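Local coordinates for integral membrane indolylacetylinositol arabinosyltransferase EmbC (Mycolicibacterium smegmatis, PDB 7BVE), which probably adds arabinose units to the arabinan of the mycobacterial cell wall as an integral membrane glycosyltransferase, and binds the drug ethambutol, at residues P861-S866 and P943-L948; D857-L862 and A911-I916; W850-D855 and A920-L925; E875-W880 and S894-D899. One frame throughout, in Å; residues are numbered along the deposited sequence.

Interaction 1: residues P861-S866 and P943-L948; sequences PLLVVS and PRIPEL
V864 meets R944 through both backbone and side chain. The two residues form a single antiparallel, hydrogen-bonded bridge. V864 N donates to R944 O at 2.7 Å, and the bond is almost straight (177°). Beyond the backbone, the two side chains run alongside each other in the same direction. V864 CG1 lies at the edge of the R944 guanidinium, near its plane and 3.4 Å from NH1. Because CG1 is anti to the backbone N (chi1 -176°), the second methyl, CG2, is left to meet the P946 ring. V864 CG2 sits 3.7 Å from P946 CG, with the two side chains at about a right angle. The R944 chain is extended at first and then bends at chi3 (64°). R944 NH1 ends 3.6 Å from S866 OG. N908 joins the two, with a hydrogen bond to S866 OG and a weak one to R944 NH1, while A742 O takes a weak bond from NH2. Further along, L863 CD1 packs 3.7 Å from I945 CG1. Towards P861, L862 CD1 touches L948 CD1 at 4.3 Å, and Y1028 of strand 1020-1029 covers L862, V864 and L948. Segment 943-948 thus follows strand 862-867 without becoming a regular strand. The V864 N to R944 O bond fixes the pairing, apolar packing extends it, and the buried guanidinium finds its polar partners outside the two segments.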
# COMPACT_ATOMS: atom_id res chain seq x y z
N PRO A 861 41.91 7.52 -18.62
CA PRO A 861 41.24 8.65 -17.95
C PRO A 861 40.97 8.43 -16.47
O PRO A 861 40.34 9.27 -15.84
CB PRO A 861 39.93 8.76 -18.74
CG PRO A 861 39.69 7.38 -19.21
CD PRO A 861 41.00 6.77 -19.49
N LEU A 862 41.45 7.32 -15.91
CA LEU A 862 41.06 6.93 -14.55
C LEU A 862 42.27 6.44 -13.78
O LEU A 862 43.16 5.81 -14.36
CB LEU A 862 39.99 5.85 -14.57
CG LEU A 862 38.57 6.24 -14.90
CD1 LEU A 862 37.74 5.00 -14.96
CD2 LEU A 862 38.02 7.16 -13.84
N LEU A 863 42.27 6.71 -12.48
CA LEU A 863 43.16 6.07 -11.52
C LEU A 863 42.30 5.29 -10.55
O LEU A 863 41.42 5.87 -9.90
CB LEU A 863 43.99 7.12 -10.79
CG LEU A 863 45.00 6.70 -9.74
CD1 LEU A 863 46.14 5.93 -10.35
CD2 LEU A 863 45.50 7.93 -9.05
N VAL A 864 42.52 3.98 -10.45
CA VAL A 864 41.60 3.10 -9.74
C VAL A 864 42.36 2.35 -8.65
O VAL A 864 43.43 1.78 -8.90
CB VAL A 864 40.91 2.10 -10.69
CG1 VAL A 864 39.90 1.27 -9.93
CG2 VAL A 864 40.21 2.81 -11.81
N VAL A 865 41.81 2.36 -7.43
CA VAL A 865 42.18 1.40 -6.39
C VAL A 865 40.93 0.59 -6.06
O VAL A 865 39.81 1.05 -6.26
CB VAL A 865 42.74 2.07 -5.12
CG1 VAL A 865 43.94 2.93 -5.46
CG2 VAL A 865 41.70 2.88 -4.40
N SER A 866 41.14 -0.64 -5.60
CA SER A 866 40.04 -1.50 -5.18
C SER A 866 39.98 -1.51 -3.66
O SER A 866 41.01 -1.47 -2.98
CB SER A 866 40.24 -2.92 -5.70
OG SER A 866 40.27 -2.94 -7.10
N PRO A 943 47.54 1.05 -6.35
CA PRO A 943 47.00 1.84 -7.44
C PRO A 943 47.19 1.25 -8.84
O PRO A 943 48.19 0.68 -9.10
CB PRO A 943 47.91 3.05 -7.51
CG PRO A 943 48.28 3.22 -6.11
CD PRO A 943 48.55 1.81 -5.65
N ARG A 944 46.33 1.68 -9.73
CA ARG A 944 46.18 1.09 -11.05
C ARG A 944 45.63 2.14 -12.00
O ARG A 944 44.70 2.86 -11.65
CB ARG A 944 45.25 -0.12 -10.95
CG ARG A 944 45.03 -0.89 -12.20
CD ARG A 944 44.11 -2.05 -11.90
NE ARG A 944 42.80 -1.59 -11.47
CZ ARG A 944 41.88 -2.39 -10.94
NH1 ARG A 944 40.70 -1.92 -10.57
NH2 ARG A 944 42.14 -3.67 -10.78
N ILE A 945 46.22 2.23 -13.18
CA ILE A 945 45.61 2.99 -14.27
C ILE A 945 45.11 1.99 -15.31
O ILE A 945 45.91 1.39 -16.03
CB ILE A 945 46.57 4.01 -14.90
CG1 ILE A 945 46.88 5.11 -13.89
CG2 ILE A 945 45.96 4.65 -16.11
CD1 ILE A 945 47.94 6.06 -14.35
N PRO A 946 43.80 1.77 -15.39
CA PRO A 946 43.28 0.71 -16.25
C PRO A 946 43.36 1.07 -17.73
O PRO A 946 43.32 2.24 -18.11
CB PRO A 946 41.83 0.59 -15.80
CG PRO A 946 41.52 1.87 -15.18
CD PRO A 946 42.76 2.32 -14.52
N GLU A 947 43.50 0.03 -18.55
CA GLU A 947 43.51 0.15 -20.00
C GLU A 947 42.15 -0.30 -20.51
O GLU A 947 41.82 -1.49 -20.45
CB GLU A 947 44.63 -0.68 -20.61
CG GLU A 947 46.00 -0.19 -20.23
CD GLU A 947 47.09 -1.07 -20.78
OE1 GLU A 947 46.76 -2.13 -21.35
OE2 GLU A 947 48.28 -0.70 -20.63
N LEU A 948 41.36 0.64 -21.02
CA LEU A 948 39.94 0.45 -21.23
C LEU A 948 39.60 0.32 -22.71
O LEU A 948 40.21 0.97 -23.56
CB LEU A 948 39.16 1.62 -20.62
CG LEU A 948 39.37 1.80 -19.12
CD1 LEU A 948 38.75 3.07 -18.65
CD2 LEU A 948 38.80 0.64 -18.37

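Interaction 2: residues D857-L862 and A911-I916; sequences DQAGPL and APLSSI
L913 rests on A859 and G860 in a small, mostly van der Waals contact where strands 862-867 and 907-912 of the C-terminal domain meet their loops. Here the chain enters strand 862-867 and leaves its antiparallel neighbour, strand 907-912. The branch that touches is CD1. L913 CD1 lies 4.0 Å from A859 CB and 3.4 Å from G860 O. L913 CG stands anti to the carbonyl carbon (chi1 -66°), which carries CD1 across to the incoming loop. L913 also leans on L863 and R856. The backbones are close but poorly paired. P912 CA points a C-H at P861 O at 3.5 Å, with an angle of 143° at the hydrogen. As a proline, P912 has no N-H to offer. L913 N lies 3.6 Å from P861 O without a hydrogen bond. Regular pairing starts one step further on, where A911 bonds to L863 through the backbone. After P912 the chain makes a type I turn to S915, closed by a weak bond from S915 N to P912 O. The side chain of L862 sets off away from the other segment, and W1033 packs on it and on P861. Y1034 meets P912. With no conventional hydrogen bond between the segments, the contact is held by van der Waals packing and one C-H to oxygen approach, and strand bonding resumes at A911 and L863.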
# COMPACT_ATOMS: atom_id res chain seq x y z
N ASP A 857 50.02 10.76 -22.41
CA ASP A 857 49.35 10.25 -23.60
C ASP A 857 49.08 8.76 -23.52
O ASP A 857 48.03 8.30 -23.98
CB ASP A 857 50.18 10.57 -24.85
CG ASP A 857 51.61 10.05 -24.77
OD1 ASP A 857 52.03 9.55 -23.70
OD2 ASP A 857 52.32 10.15 -25.79
N GLN A 858 50.00 7.99 -22.95
CA GLN A 858 49.77 6.57 -22.67
C GLN A 858 49.23 6.35 -21.26
O GLN A 858 49.68 5.49 -20.51
CB GLN A 858 51.06 5.79 -22.92
CG GLN A 858 52.30 6.29 -22.18
CD GLN A 858 53.54 5.48 -22.52
OE1 GLN A 858 53.46 4.50 -23.26
NE2 GLN A 858 54.68 5.89 -21.99
N ALA A 859 48.21 7.12 -20.91
CA ALA A 859 47.52 6.99 -19.64
C ALA A 859 46.03 7.11 -19.87
O ALA A 859 45.58 7.98 -20.62
CB ALA A 859 47.98 8.03 -18.62
N GLY A 860 45.27 6.25 -19.22
CA GLY A 860 43.84 6.26 -19.32
C GLY A 860 43.22 7.41 -18.55
O GLY A 860 43.91 8.19 -17.89
N PRO A 861 41.91 7.52 -18.62
CA PRO A 861 41.24 8.65 -17.95
C PRO A 861 40.97 8.43 -16.47
O PRO A 861 40.34 9.27 -15.84
CB PRO A 861 39.93 8.76 -18.74
CG PRO A 861 39.69 7.38 -19.21
CD PRO A 861 41.00 6.77 -19.49
N LEU A 862 41.45 7.32 -15.91
CA LEU A 862 41.06 6.93 -14.55
C LEU A 862 42.27 6.44 -13.78
O LEU A 862 43.16 5.81 -14.36
CB LEU A 862 39.99 5.85 -14.57
CG LEU A 862 38.57 6.24 -14.90
CD1 LEU A 862 37.74 5.00 -14.96
CD2 LEU A 862 38.02 7.16 -13.84
N ALA A 911 39.05 8.08 -9.58
CA ALA A 911 39.31 9.49 -9.58
C ALA A 911 39.94 9.79 -10.93
O ALA A 911 40.85 9.05 -11.34
CB ALA A 911 40.25 9.93 -8.46
N PRO A 912 39.49 10.81 -11.64
CA PRO A 912 40.09 11.13 -12.94
C PRO A 912 41.49 11.71 -12.78
O PRO A 912 41.84 12.26 -11.74
CB PRO A 912 39.14 12.17 -13.53
CG PRO A 912 37.88 11.98 -12.80
CD PRO A 912 38.26 11.59 -11.42
N LEU A 913 42.29 11.56 -13.83
CA LEU A 913 43.61 12.17 -13.82
C LEU A 913 43.57 13.65 -14.18
O LEU A 913 44.60 14.32 -14.12
CB LEU A 913 44.55 11.45 -14.78
CG LEU A 913 44.93 10.01 -14.46
CD1 LEU A 913 45.87 9.51 -15.51
CD2 LEU A 913 45.55 9.92 -13.10
N SER A 914 42.40 14.18 -14.56
CA SER A 914 42.27 15.62 -14.70
C SER A 914 42.22 16.32 -13.35
O SER A 914 42.48 17.53 -13.28
CB SER A 914 41.02 15.97 -15.50
OG SER A 914 39.84 15.69 -14.76
N SER A 915 41.88 15.60 -12.28
CA SER A 915 41.97 16.14 -10.93
C SER A 915 43.40 16.25 -10.44
O SER A 915 43.67 17.03 -9.52
CB SER A 915 41.16 15.28 -9.97
OG SER A 915 39.78 15.33 -10.28
N ILE A 916 44.32 15.51 -11.03
CA ILE A 916 45.74 15.59 -10.69
C ILE A 916 46.39 16.59 -11.63
O ILE A 916 46.23 16.46 -12.86
CB ILE A 916 46.41 14.21 -10.78
CG1 ILE A 916 45.88 13.30 -9.68
CG2 ILE A 916 47.90 14.34 -10.69
CD1 ILE A 916 46.30 11.87 -9.81

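Interaction 3: residues W850-D855 and A920-L925; sequences WYRLPD and ATQIRL
L853 and I923 form the apolar centre of this antiparallel pairing. L853 CD1 lies 3.7 Å from I923 CG2, and the two side chains cross nearly perpendicular to each other. I923 takes chi1 63°, which leaves CG2 anti to the carbonyl carbon and facing L853. Its other branch, CG1, touches Y851 CB. A920 CB adds a looser contact to L853 CD1. Outside this group run the backbone bonds. Y851 N donates to I923 O at 2.9 Å, and I923 N returns a bond to Y851 O at 3.1 Å. L853 N reaches T921 O, nearly in line with the C=O. T921 and Q922 both face A881, just past W880, in a classic beta bulge. At one end W850 lies against R924. R924 CB makes a CH-pi contact over the face of the six-membered W850 ring, 4.1 Å from its centre. The R924 guanidinium follows at 35° to the indole plane, and W850 CZ2 lies over one guanidinium face. R924's polar partners lie elsewhere: Q879 accepts from NH2, and N889 more weakly from NH1. At the other edge R852 NH2 is 3.2 Å from Q922 NE2. Both are donors, so this is no hydrogen bond. The methyl CG2 of T921 lies at the edge of the R852 guanidinium, in its plane. R924 therefore offers its stem and a guanidinium face, and R852 the edge of its guanidinium. Outside the contact, neutral amides hydrogen-bond R924, while D883 gives R852 a long, weak ion pair.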
# COMPACT_ATOMS: atom_id res chain seq x y z
N TRP A 850 55.93 5.79 -2.76
CA TRP A 850 55.74 6.69 -3.89
C TRP A 850 55.64 5.87 -5.17
O TRP A 850 56.51 5.03 -5.43
CB TRP A 850 56.89 7.70 -3.99
CG TRP A 850 56.90 8.66 -2.85
CD1 TRP A 850 57.72 8.63 -1.77
CD2 TRP A 850 56.04 9.80 -2.68
NE1 TRP A 850 57.43 9.68 -0.93
CE2 TRP A 850 56.41 10.41 -1.47
CE3 TRP A 850 55.01 10.36 -3.44
CZ2 TRP A 850 55.77 11.56 -1.00
CZ3 TRP A 850 54.38 11.49 -2.96
CH2 TRP A 850 54.76 12.08 -1.76
N TYR A 851 54.59 6.09 -5.94
CA TYR A 851 54.36 5.38 -7.19
C TYR A 851 54.60 6.31 -8.37
O TYR A 851 54.07 7.42 -8.40
CB TYR A 851 52.94 4.82 -7.26
CG TYR A 851 52.68 3.70 -6.30
CD1 TYR A 851 53.18 2.43 -6.55
CD2 TYR A 851 51.90 3.89 -5.18
CE1 TYR A 851 52.93 1.39 -5.68
CE2 TYR A 851 51.64 2.86 -4.31
CZ TYR A 851 52.16 1.61 -4.57
OH TYR A 851 51.92 0.58 -3.71
N ARG A 852 55.37 5.83 -9.34
CA ARG A 852 55.66 6.60 -10.54
C ARG A 852 54.41 6.73 -11.41
O ARG A 852 53.68 5.77 -11.62
CB ARG A 852 56.78 5.92 -11.32
CG ARG A 852 57.23 6.65 -12.56
CD ARG A 852 58.00 7.88 -12.22
NE ARG A 852 59.29 7.58 -11.61
CZ ARG A 852 60.06 8.48 -11.01
NH1 ARG A 852 61.22 8.11 -10.48
NH2 ARG A 852 59.66 9.73 -10.92
N LEU A 853 54.17 7.95 -11.93
CA LEU A 853 53.08 8.20 -12.86
C LEU A 853 53.56 8.15 -14.30
O LEU A 853 54.70 8.53 -14.60
CB LEU A 853 52.42 9.56 -12.61
CG LEU A 853 51.50 9.69 -11.40
CD1 LEU A 853 51.10 11.12 -11.23
CD2 LEU A 853 50.28 8.85 -11.63
N PRO A 854 52.73 7.67 -15.23
CA PRO A 854 53.16 7.50 -16.62
C PRO A 854 53.15 8.82 -17.38
O PRO A 854 52.89 9.89 -16.84
CB PRO A 854 52.12 6.54 -17.19
CG PRO A 854 51.46 5.93 -16.02
CD PRO A 854 51.45 7.00 -14.99
N ASP A 855 53.42 8.71 -18.68
CA ASP A 855 53.27 9.84 -19.58
C ASP A 855 51.79 10.14 -19.78
O ASP A 855 50.92 9.28 -19.57
CB ASP A 855 53.95 9.54 -20.92
CG ASP A 855 54.19 10.78 -21.76
OD1 ASP A 855 53.86 11.90 -21.30
OD2 ASP A 855 54.72 10.65 -22.88
N ALA A 920 52.47 16.83 -11.56
CA ALA A 920 52.70 15.77 -10.59
C ALA A 920 53.38 14.58 -11.25
O ALA A 920 53.16 14.29 -12.43
CB ALA A 920 51.39 15.32 -9.96
N THR A 921 54.22 13.90 -10.48
CA THR A 921 55.02 12.82 -11.05
C THR A 921 54.86 11.56 -10.21
O THR A 921 54.91 10.45 -10.74
CB THR A 921 56.49 13.25 -11.13
OG1 THR A 921 56.57 14.50 -11.84
CG2 THR A 921 57.32 12.22 -11.87
N GLN A 922 54.67 11.73 -8.90
CA GLN A 922 54.65 10.62 -7.97
C GLN A 922 53.45 10.77 -7.05
O GLN A 922 53.17 11.87 -6.59
CB GLN A 922 55.94 10.58 -7.14
CG GLN A 922 57.20 10.43 -7.97
CD GLN A 922 58.45 10.47 -7.14
OE1 GLN A 922 58.39 10.57 -5.93
NE2 GLN A 922 59.59 10.41 -7.81
N ILE A 923 52.74 9.67 -6.80
CA ILE A 923 51.59 9.69 -5.92
C ILE A 923 51.82 8.73 -4.75
O ILE A 923 52.78 7.96 -4.72
CB ILE A 923 50.28 9.34 -6.65
CG1 ILE A 923 50.32 7.92 -7.19
CG2 ILE A 923 50.02 10.30 -7.77
CD1 ILE A 923 48.99 7.45 -7.70
N ARG A 924 50.89 8.77 -3.79
CA ARG A 924 51.02 7.99 -2.57
C ARG A 924 49.65 7.86 -1.93
O ARG A 924 48.89 8.84 -1.88
CB ARG A 924 52.00 8.67 -1.60
CG ARG A 924 52.31 7.86 -0.36
CD ARG A 924 53.39 8.51 0.48
NE ARG A 924 52.96 9.72 1.16
CZ ARG A 924 53.78 10.52 1.84
NH1 ARG A 924 55.07 10.24 1.93
NH2 ARG A 924 53.31 11.61 2.42
N LEU A 925 49.31 6.67 -1.49
CA LEU A 925 47.98 6.44 -0.88
C LEU A 925 48.03 6.89 0.58
O LEU A 925 49.11 7.05 1.11
CB LEU A 925 47.64 4.96 -0.97
CG LEU A 925 47.05 4.49 -2.30
CD1 LEU A 925 47.34 3.02 -2.52
CD2 LEU A 925 45.57 4.71 -2.32

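Interaction 4: residues E875-W880 and S894-D899; sequences EVEVQW and SITFGD
V878 and I895 belong to an antiparallel strand pair in the beta sheet of the C-terminal domain, whose family is grouped with galactose-binding-like beta-sandwich domains. Their side chains lie on one face of the sheet, and this is the tightly packed part. V878 CB lies 3.9 Å from I895 CG1. V878 CG2, anti to the carbonyl carbon, reaches across to the F897 ring, 3.6 Å from F897 CZ. V876 CG1 comes to the edge of the same ring, near its plane. F897 is also packed by L909 and A911 of strand 907-912. At the end of the pair, W880 has chi1 67°, and its ring swings over the start of the other segment. S894 N lies over one face of the indole, and W880 CZ3 is 3.6 Å from I895 CG2. P917 and A920 also touch this ring. The backbone pairing itself is slack. V878 N to I895 O is a sound bond of 3.0 Å, but the return bond from I895 N to V878 O is weak at 3.5 Å. E877 and T896 occupy the opposite, more exposed face. There the packing thins, with E877 CG 4.1 Å from T896 OG1. The main grip on this side is polar: S894 OG donates to E877 OE1 at 2.8 Å, arriving from above the carboxylate plane, 68° out of it.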
# COMPACT_ATOMS: atom_id res chain seq x y z
N GLU A 875 37.93 9.14 3.68
CA GLU A 875 38.83 8.25 4.47
C GLU A 875 40.10 7.94 3.67
O GLU A 875 41.20 8.00 4.26
CB GLU A 875 38.09 6.97 4.86
CG GLU A 875 36.75 7.22 5.51
CD GLU A 875 36.65 6.74 6.95
OE1 GLU A 875 36.75 5.52 7.18
OE2 GLU A 875 36.46 7.59 7.84
N VAL A 876 39.95 7.61 2.38
CA VAL A 876 41.07 7.25 1.52
C VAL A 876 41.36 8.42 0.59
O VAL A 876 40.44 8.96 -0.03
CB VAL A 876 40.77 5.97 0.72
CG1 VAL A 876 41.98 5.53 -0.07
CG2 VAL A 876 40.28 4.87 1.64
N GLU A 877 42.62 8.82 0.50
CA GLU A 877 43.00 9.96 -0.31
C GLU A 877 44.26 9.64 -1.11
O GLU A 877 44.92 8.63 -0.87
CB GLU A 877 43.25 11.21 0.53
CG GLU A 877 42.02 11.73 1.25
CD GLU A 877 42.31 12.97 2.06
OE1 GLU A 877 43.48 13.40 2.09
OE2 GLU A 877 41.36 13.52 2.66
N VAL A 878 44.57 10.50 -2.07
CA VAL A 878 45.78 10.41 -2.87
C VAL A 878 46.64 11.61 -2.50
O VAL A 878 46.11 12.68 -2.21
CB VAL A 878 45.46 10.39 -4.38
CG1 VAL A 878 46.70 10.23 -5.25
CG2 VAL A 878 44.50 9.29 -4.70
N GLN A 879 47.95 11.43 -2.47
CA GLN A 879 48.86 12.50 -2.10
C GLN A 879 49.92 12.61 -3.19
O GLN A 879 50.89 11.85 -3.19
CB GLN A 879 49.47 12.20 -0.74
CG GLN A 879 50.13 13.35 -0.03
CD GLN A 879 50.58 12.94 1.35
OE1 GLN A 879 50.54 11.76 1.69
NE2 GLN A 879 50.97 13.90 2.17
N TRP A 880 49.74 13.54 -4.13
CA TRP A 880 50.67 13.63 -5.24
C TRP A 880 51.79 14.62 -4.96
O TRP A 880 51.64 15.54 -4.16
CB TRP A 880 49.97 14.04 -6.54
CG TRP A 880 49.43 15.44 -6.56
CD1 TRP A 880 50.10 16.58 -6.92
CD2 TRP A 880 48.10 15.84 -6.25
NE1 TRP A 880 49.27 17.66 -6.82
CE2 TRP A 880 48.03 17.24 -6.41
CE3 TRP A 880 46.97 15.15 -5.83
CZ2 TRP A 880 46.86 17.96 -6.18
CZ3 TRP A 880 45.81 15.86 -5.61
CH2 TRP A 880 45.76 17.25 -5.78
N SER A 894 46.09 16.85 -2.54
CA SER A 894 45.19 15.82 -2.03
C SER A 894 43.88 15.83 -2.81
O SER A 894 43.21 16.86 -2.89
CB SER A 894 44.91 16.03 -0.54
OG SER A 894 44.01 15.06 -0.05
N ILE A 895 43.52 14.68 -3.39
CA ILE A 895 42.19 14.44 -3.93
C ILE A 895 41.59 13.22 -3.25
O ILE A 895 42.29 12.41 -2.64
CB ILE A 895 42.17 14.22 -5.46
CG1 ILE A 895 43.19 13.15 -5.87
CG2 ILE A 895 42.32 15.54 -6.20
CD1 ILE A 895 43.06 12.68 -7.30
N THR A 896 40.28 13.09 -3.38
CA THR A 896 39.53 12.05 -2.70
C THR A 896 38.84 11.16 -3.73
O THR A 896 38.31 11.65 -4.74
CB THR A 896 38.50 12.67 -1.76
OG1 THR A 896 39.15 13.63 -0.92
CG2 THR A 896 37.87 11.62 -0.87
N PHE A 897 38.85 9.86 -3.49
CA PHE A 897 38.13 8.94 -4.35
C PHE A 897 36.63 9.05 -4.13
O PHE A 897 36.16 9.39 -3.04
CB PHE A 897 38.56 7.50 -4.10
CG PHE A 897 39.91 7.18 -4.60
CD1 PHE A 897 40.15 7.09 -5.95
CD2 PHE A 897 40.94 6.92 -3.72
CE1 PHE A 897 41.40 6.79 -6.43
CE2 PHE A 897 42.18 6.60 -4.19
CZ PHE A 897 42.41 6.54 -5.55
N GLY A 898 35.88 8.74 -5.18
CA GLY A 898 34.44 8.59 -5.06
C GLY A 898 34.07 7.13 -5.25
O GLY A 898 34.87 6.37 -5.80
N ASP A 899 32.88 6.74 -4.83
CA ASP A 899 32.53 5.33 -4.83
C ASP A 899 31.09 5.10 -5.27
O ASP A 899 30.22 5.95 -5.09
CB ASP A 899 32.72 4.70 -3.44
CG ASP A 899 31.97 5.43 -2.34
OD1 ASP A 899 31.45 6.53 -2.56
OD2 ASP A 899 31.90 4.87 -1.22

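All four contacts reach the same antiparallel sheet. Interactions 1 and 2 share P861 and L862, and L863 continues from one to the other by pairing with A911. Interactions 3 and 4 are joined where strands 922-928 and 877-878 run side by side, through R924 O and Q879 N. Interactions 1 and 3 are the more buried. Both combine apolar side chains with backbone bonds, and both include arginines whose polar partners lie elsewhere. Interaction 2 is smaller and only partly buried, and rests on packing. Interaction 4 is mixed, with one packed face and one polar face. L863 of interaction 1 touches I923 and F897, and A911 of interaction 2 touches I895 and F897.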